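Local coordinates for putative Oleoyl-[acyl-carrier protein] thioesterase (Lactobacillus plantarum, PDB 2OWN), which probably hydrolyses oleoyl-[acyl-carrier protein] and related acyl-ACP thioesters, releasing the free fatty acid from its carrier, at residues Tyr68-Thr73 with Val203-Arg208; Ile84-Ser89 with Arg98-Arg103. All coordinates share one frame; numbering follows the deposited sequence.

Both contacts are antiparallel strand pairs in which most of the touching residues are buried, but they join different parts of the chain. Contact 1 lies nearer the centre of the chain and pairs strand 61-72 with strand 200-209, so it ties the N-terminal family region to the C-terminal one. Contact 2 is local, a hairpin of strands 81-91 and 95-103 nested within the chain loop that contact 1 closes. Strand 109-121 pairs with both 61-72 and 95-103 and so connects them. Helix 31-48 covers one face of each. On the other face contact 1 carries Ala69, Asp71, His204 and Asp206, while contact 2 carries Trp101 and a salt bridge.

Contact 1 (Tyr68-Thr73 with Val203-Arg208); sequences YAIDIT and VHVDVR. With SO4 (sulfate ion), chain O.
Tyr68-Ile72 and Val203-Arg208 run antiparallel at 174°, with their axes 4.7 Å apart at closest approach. Tyr68 with Val207 and Ile70 with Val205 are hydrogen-bonded pairs. Ile70 N lies 2.7 Å from Val205 O, and Val205 N returns a bond to Ile70 O. Ile72 N bonds Val203 O at the end of the pairing. Ile70 and Val205 lie side by side on one face, with Ile70 CD1 4.0 Å from Val205 CB. The side chain of Tyr68 meets that of Val207 at CB, 4.1 Å from Val207 CB. Its ring leads away towards Ile35 and Val39 of helix 31-48. This pairing joins the two hotdog-clan regions of this putative acyl-ACP thioesterase: 61-72 comes from the N-terminal region and 200-209 from the C-terminal one. Val203 and His204 both face Gln253 on the next strand, a classic beta bulge. On the side of the sheet with Asp71, one face of the His204 ring covers Ile70 O, which sits 3.2 Å from the ring plane, over its centre. With CG anti to the backbone N (chi1 -155°), the ring is brought across towards residues 70 and 71. A water lies within hydrogen-bonding distance of Asp71 OD1 (2.7 Å) and Val203 O (2.8 Å) and bridges the strands near their end. Arg208 bends at chi2 (-73°), which brings NH1 back to a weak bond with Val207 O. Arg208 NH2 makes a weak 3.4 Å bond to O1 of a sulfate, probably from the crystallisation liquor, that also bonds Gln67.

Contact 2 (Ile84-Ser89 with Arg98-Arg103); sequences IAVRGS and REFWIR
Trp101, Ala85 and Arg87 bury the most surface in this antiparallel hairpin pairing. Trp101 and Ala85 form a hydrogen-bonded pair. Trp101 N donates to Ala85 O at 2.8 Å, and Ala85 N returns a bond to Trp101 O. The indole has CG anti to the carbonyl carbon (chi1 -63°). Its six-membered ring is brought alongside the other strand, where the edge meets the Ala85 backbone and Arg87 CB. Trp101 CE3 is 3.6 Å from Ala85 O. Trp101 CZ3 lies 3.9 Å from Arg87 CB. The guanidinium of Arg87 stands almost upright to the indole, with planes 85° apart, and Arg87 NH2 comes to 3.7 Å from Trp101 CH2. Arg87 runs out with CG anti to the backbone N and turns at chi3 (69°). Its NH2 then makes a weak salt bridge to Glu99 OE1 at 3.5 Å. The same oxygen takes a much shorter bond, 2.6 Å, from Ser89 OG on its anti lone pair. Tyr112 OH bonds the other carboxylate oxygen, Glu99 OE2. On the face that packs against helix 31-48, Ile84 and Ile102 lie side by side and tight, with Ile84 CG2 only 3.4 Å from Ile102 CD1. There Val86 CG2 meets both the Phe100 ring and Arg98 NH1. Arg98 also makes a cation-pi contact with Tyr138. The Glu99 carboxylate thus has partners on both oxygens, and the hydroxyl of Ser89 and the nearby Arg87 probably stabilise its negative charge.

Contact 1 (Tyr68-Thr73 with Val203-Arg208)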
loop_
_atom_site.group_PDB
_atom_site.type_symbol
_atom_site.label_atom_id
_atom_site.label_comp_id
_atom_site.label_asym_id
_atom_site.label_seq_id
_atom_site.Cartn_x
_atom_site.Cartn_y
_atom_site.Cartn_z
ATOM N N TYR B 68 1.628 10.367 18.047
ATOM C CA TYR B 68 1.584 8.888 18.163
ATOM C C TYR B 68 2.780 8.390 19.005
ATOM O O TYR B 68 3.884 8.908 18.859
ATOM C CB TYR B 68 1.654 8.086 16.847
ATOM C CG TYR B 68 0.423 8.012 15.997
ATOM C CD1 TYR B 68 -0.713 7.294 16.440
ATOM C CD2 TYR B 68 0.419 8.509 14.679
ATOM C CE1 TYR B 68 -1.882 7.166 15.619
ATOM C CE2 TYR B 68 -0.736 8.386 13.838
ATOM C CZ TYR B 68 -1.883 7.712 14.318
ATOM O OH TYR B 68 -3.010 7.596 13.519
ATOM N N ALA B 69 2.513 7.416 19.877
ATOM C CA ALA B 69 3.515 6.700 20.691
ATOM C C ALA B 69 3.148 5.231 20.435
ATOM O O ALA B 69 2.024 4.845 20.739
ATOM C CB ALA B 69 3.424 7.046 22.151
ATOM N N ILE B 70 4.064 4.453 19.853
ATOM C CA ILE B 70 3.838 3.038 19.479
ATOM C C ILE B 70 4.838 2.152 20.222
ATOM O O ILE B 70 6.031 2.409 20.124
ATOM C CB ILE B 70 4.004 2.823 17.944
ATOM C CG1 ILE B 70 3.215 3.863 17.118
ATOM C CG2 ILE B 70 3.612 1.383 17.541
ATOM C CD1 ILE B 70 3.423 3.753 15.631
ATOM N N ASP B 71 4.336 1.161 20.972
ATOM C CA ASP B 71 5.125 0.178 21.728
ATOM C C ASP B 71 4.966 -1.112 20.929
ATOM O O ASP B 71 3.875 -1.663 20.912
ATOM C CB ASP B 71 4.587 0.052 23.166
ATOM C CG ASP B 71 5.356 -0.959 24.040
ATOM O OD1 ASP B 71 6.429 -1.475 23.661
ATOM O OD2 ASP B 71 4.876 -1.220 25.166
ATOM N N ILE B 72 6.044 -1.586 20.293
ATOM C CA ILE B 72 6.025 -2.796 19.448
ATOM C C ILE B 72 6.725 -4.002 20.104
ATOM O O ILE B 72 7.929 -3.948 20.345
ATOM C CB ILE B 72 6.654 -2.506 18.039
ATOM C CG1 ILE B 72 5.926 -1.338 17.346
ATOM C CG2 ILE B 72 6.618 -3.759 17.139
ATOM C CD1 ILE B 72 6.504 -0.931 16.034
ATOM N N THR B 73 5.951 -5.064 20.394
ATOM C CA THR B 73 6.456 -6.351 20.933
ATOM C C THR B 73 7.001 -7.094 19.696
ATOM O O THR B 73 8.141 -7.568 19.697
ATOM C CB THR B 73 5.372 -7.145 21.682
ATOM O OG1 THR B 73 4.929 -6.376 22.808
ATOM C CG2 THR B 73 5.899 -8.493 22.173
ATOM N N VAL B 203 11.002 -1.685 17.917
ATOM C CA VAL B 203 10.742 -1.786 19.357
ATOM C C VAL B 203 9.767 -0.675 19.777
ATOM O O VAL B 203 8.783 -0.960 20.476
ATOM C CB VAL B 203 12.058 -1.733 20.197
ATOM C CG1 VAL B 203 11.789 -1.801 21.700
ATOM C CG2 VAL B 203 12.976 -2.873 19.798
ATOM N N HIS B 204 10.057 0.573 19.379
ATOM C CA HIS B 204 9.237 1.736 19.727
ATOM C C HIS B 204 9.277 2.834 18.652
ATOM O O HIS B 204 10.272 2.936 17.933
ATOM C CB HIS B 204 9.753 2.286 21.066
ATOM C CG HIS B 204 8.742 3.058 21.843
ATOM N ND1 HIS B 204 8.503 4.404 21.663
ATOM C CD2 HIS B 204 7.915 2.655 22.834
ATOM C CE1 HIS B 204 7.554 4.786 22.503
ATOM N NE2 HIS B 204 7.185 3.746 23.222
ATOM N N VAL B 205 8.192 3.609 18.530
ATOM C CA VAL B 205 8.074 4.738 17.581
ATOM C C VAL B 205 7.304 5.924 18.214
ATOM O O VAL B 205 6.240 5.705 18.791
ATOM C CB VAL B 205 7.341 4.348 16.258
ATOM C CG1 VAL B 205 7.322 5.519 15.269
ATOM C CG2 VAL B 205 7.979 3.116 15.578
ATOM N N ASP B 206 7.874 7.136 18.126
ATOM C CA ASP B 206 7.249 8.405 18.565
ATOM C C ASP B 206 7.086 9.264 17.339
ATOM O O ASP B 206 8.041 9.367 16.582
ATOM C CB ASP B 206 8.120 9.192 19.526
ATOM C CG ASP B 206 8.335 8.503 20.826
ATOM O OD1 ASP B 206 7.451 7.751 21.293
ATOM O OD2 ASP B 206 9.384 8.805 21.414
ATOM N N VAL B 207 5.913 9.877 17.146
ATOM C CA VAL B 207 5.644 10.756 15.992
ATOM C C VAL B 207 4.991 12.059 16.458
ATOM O O VAL B 207 4.151 12.021 17.345
ATOM C CB VAL B 207 4.699 10.092 14.947
ATOM C CG1 VAL B 207 4.621 10.936 13.669
ATOM C CG2 VAL B 207 5.165 8.691 14.577
ATOM N N ARG B 208 5.414 13.183 15.872
ATOM C CA ARG B 208 4.850 14.526 16.101
ATOM C C ARG B 208 4.578 15.114 14.716
ATOM O O ARG B 208 5.520 15.198 13.930
ATOM C CB ARG B 208 5.814 15.429 16.874
ATOM C CG ARG B 208 6.013 15.087 18.342
ATOM C CD ARG B 208 4.808 15.446 19.169
ATOM N NE ARG B 208 5.015 15.186 20.601
ATOM C CZ ARG B 208 4.851 14.012 21.233
ATOM N NH1 ARG B 208 4.475 12.889 20.598
ATOM N NH2 ARG B 208 5.081 13.947 22.549
HETATM S S SO4 O . 3.771 17.894 23.807
HETATM O O1 SO4 O . 4.674 16.832 24.214
HETATM O O2 SO4 O . 4.035 18.223 22.409
HETATM O O3 SO4 O . 2.398 17.426 23.966
HETATM O O4 SO4 O . 3.961 19.073 24.644
HETATM O O HOH W 1 4.920 9.652 21.326
HETATM O O HOH W 2 8.694 -2.570 22.770
#

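Contact 2 (Ile84-Ser89 with Arg98-Arg103)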
loop_
_atom_site.group_PDB
_atom_site.type_symbol
_atom_site.label_atom_id
_atom_site.label_comp_id
_atom_site.label_asym_id
_atom_site.label_seq_id
_atom_site.Cartn_x
_atom_site.Cartn_y
_atom_site.Cartn_z
ATOM N N ILE B 84 -7.532 -6.003 15.953
ATOM C CA ILE B 84 -7.256 -4.569 16.192
ATOM C C ILE B 84 -8.369 -4.044 17.108
ATOM O O ILE B 84 -9.507 -3.886 16.649
ATOM C CB ILE B 84 -7.170 -3.664 14.905
ATOM C CG1 ILE B 84 -6.209 -4.216 13.842
ATOM C CG2 ILE B 84 -6.769 -2.220 15.289
ATOM C CD1 ILE B 84 -6.752 -5.328 12.998
ATOM N N ALA B 85 -8.036 -3.824 18.386
ATOM C CA ALA B 85 -8.955 -3.275 19.400
ATOM C C ALA B 85 -8.663 -1.773 19.493
ATOM O O ALA B 85 -7.491 -1.380 19.430
ATOM C CB ALA B 85 -8.762 -3.944 20.741
ATOM N N VAL B 86 -9.713 -0.953 19.627
ATOM C CA VAL B 86 -9.607 0.525 19.712
ATOM C C VAL B 86 -10.558 1.112 20.783
ATOM O O VAL B 86 -11.605 0.527 21.061
ATOM C CB VAL B 86 -9.856 1.160 18.304
ATOM C CG1 VAL B 86 -11.300 0.933 17.821
ATOM C CG2 VAL B 86 -9.511 2.643 18.304
ATOM N N ARG B 87 -10.165 2.253 21.368
ATOM C CA ARG B 87 -10.938 2.949 22.409
ATOM C C ARG B 87 -10.654 4.457 22.451
ATOM O O ARG B 87 -9.487 4.856 22.513
ATOM C CB ARG B 87 -10.632 2.303 23.776
ATOM C CG ARG B 87 -11.375 2.890 24.997
ATOM C CD ARG B 87 -11.213 2.026 26.253
ATOM N NE ARG B 87 -9.850 2.014 26.807
ATOM C CZ ARG B 87 -9.417 1.283 27.850
ATOM N NH1 ARG B 87 -10.216 0.425 28.509
ATOM N NH2 ARG B 87 -8.136 1.392 28.240
ATOM N N GLY B 88 -11.720 5.274 22.425
ATOM C CA GLY B 88 -11.658 6.742 22.541
ATOM C C GLY B 88 -11.728 6.850 24.060
ATOM O O GLY B 88 -12.803 7.018 24.626
ATOM N N SER B 89 -10.562 6.695 24.688
ATOM C CA SER B 89 -10.396 6.654 26.154
ATOM C C SER B 89 -10.829 7.893 26.928
ATOM O O SER B 89 -11.606 7.776 27.890
ATOM C CB SER B 89 -8.937 6.321 26.488
ATOM O OG SER B 89 -8.608 5.078 25.908
ATOM N N ARG B 98 -6.702 8.773 22.309
ATOM C CA ARG B 98 -7.159 7.521 21.673
ATOM C C ARG B 98 -6.094 6.415 21.739
ATOM O O ARG B 98 -4.942 6.638 21.334
ATOM C CB ARG B 98 -7.572 7.816 20.234
ATOM C CG ARG B 98 -8.082 6.617 19.405
ATOM C CD ARG B 98 -8.777 7.071 18.120
ATOM N NE ARG B 98 -10.123 7.561 18.438
ATOM C CZ ARG B 98 -11.266 6.858 18.407
ATOM N NH1 ARG B 98 -11.326 5.570 18.024
ATOM N NH2 ARG B 98 -12.401 7.475 18.754
ATOM N N GLU B 99 -6.509 5.236 22.225
ATOM C CA GLU B 99 -5.669 4.041 22.374
ATOM C C GLU B 99 -6.046 2.941 21.369
ATOM O O GLU B 99 -7.227 2.817 21.003
ATOM C CB GLU B 99 -5.779 3.489 23.786
ATOM C CG GLU B 99 -5.124 4.358 24.839
ATOM C CD GLU B 99 -5.332 3.792 26.209
ATOM O OE1 GLU B 99 -6.372 4.071 26.839
ATOM O OE2 GLU B 99 -4.418 3.122 26.710
ATOM N N PHE B 100 -5.039 2.157 20.953
ATOM C CA PHE B 100 -5.201 1.021 20.012
ATOM C C PHE B 100 -4.349 -0.166 20.482
ATOM O O PHE B 100 -3.230 0.053 20.964
ATOM C CB PHE B 100 -4.731 1.316 18.576
ATOM C CG PHE B 100 -5.192 2.626 17.993
ATOM C CD1 PHE B 100 -4.569 3.832 18.383
ATOM C CD2 PHE B 100 -6.141 2.667 16.948
ATOM C CE1 PHE B 100 -4.951 5.074 17.822
ATOM C CE2 PHE B 100 -6.526 3.919 16.366
ATOM C CZ PHE B 100 -5.926 5.122 16.807
ATOM N N TRP B 101 -4.855 -1.391 20.305
ATOM C CA TRP B 101 -4.143 -2.640 20.644
ATOM C C TRP B 101 -4.215 -3.591 19.459
ATOM O O TRP B 101 -5.321 -3.893 19.006
ATOM C CB TRP B 101 -4.758 -3.349 21.842
ATOM C CG TRP B 101 -4.717 -2.595 23.086
ATOM C CD1 TRP B 101 -3.809 -2.726 24.093
ATOM C CD2 TRP B 101 -5.633 -1.581 23.491
ATOM N NE1 TRP B 101 -4.097 -1.849 25.107
ATOM C CE2 TRP B 101 -5.210 -1.127 24.770
ATOM C CE3 TRP B 101 -6.773 -0.995 22.894
ATOM C CZ2 TRP B 101 -5.891 -0.103 25.478
ATOM C CZ3 TRP B 101 -7.472 0.032 23.602
ATOM C CH2 TRP B 101 -7.015 0.464 24.882
ATOM N N ILE B 102 -3.057 -4.010 18.944
ATOM C CA ILE B 102 -2.953 -4.984 17.845
ATOM C C ILE B 102 -2.524 -6.256 18.588
ATOM O O ILE B 102 -1.455 -6.241 19.234
ATOM C CB ILE B 102 -1.930 -4.587 16.763
ATOM C CG1 ILE B 102 -2.164 -3.160 16.231
ATOM C CG2 ILE B 102 -1.954 -5.583 15.618
ATOM C CD1 ILE B 102 -3.486 -2.912 15.612
ATOM N N ARG B 103 -3.363 -7.307 18.510
ATOM C CA ARG B 103 -3.141 -8.606 19.172
ATOM C C ARG B 103 -3.161 -9.763 18.175
ATOM O O ARG B 103 -3.785 -9.653 17.105
ATOM C CB ARG B 103 -4.221 -8.849 20.234
ATOM C CG ARG B 103 -4.288 -7.808 21.356
ATOM C CD ARG B 103 -5.335 -8.210 22.398
ATOM N NE ARG B 103 -5.376 -7.317 23.569
ATOM C CZ ARG B 103 -6.195 -6.268 23.785
ATOM N NH1 ARG B 103 -7.152 -5.887 22.915
ATOM N NH2 ARG B 103 -6.064 -5.579 24.932
#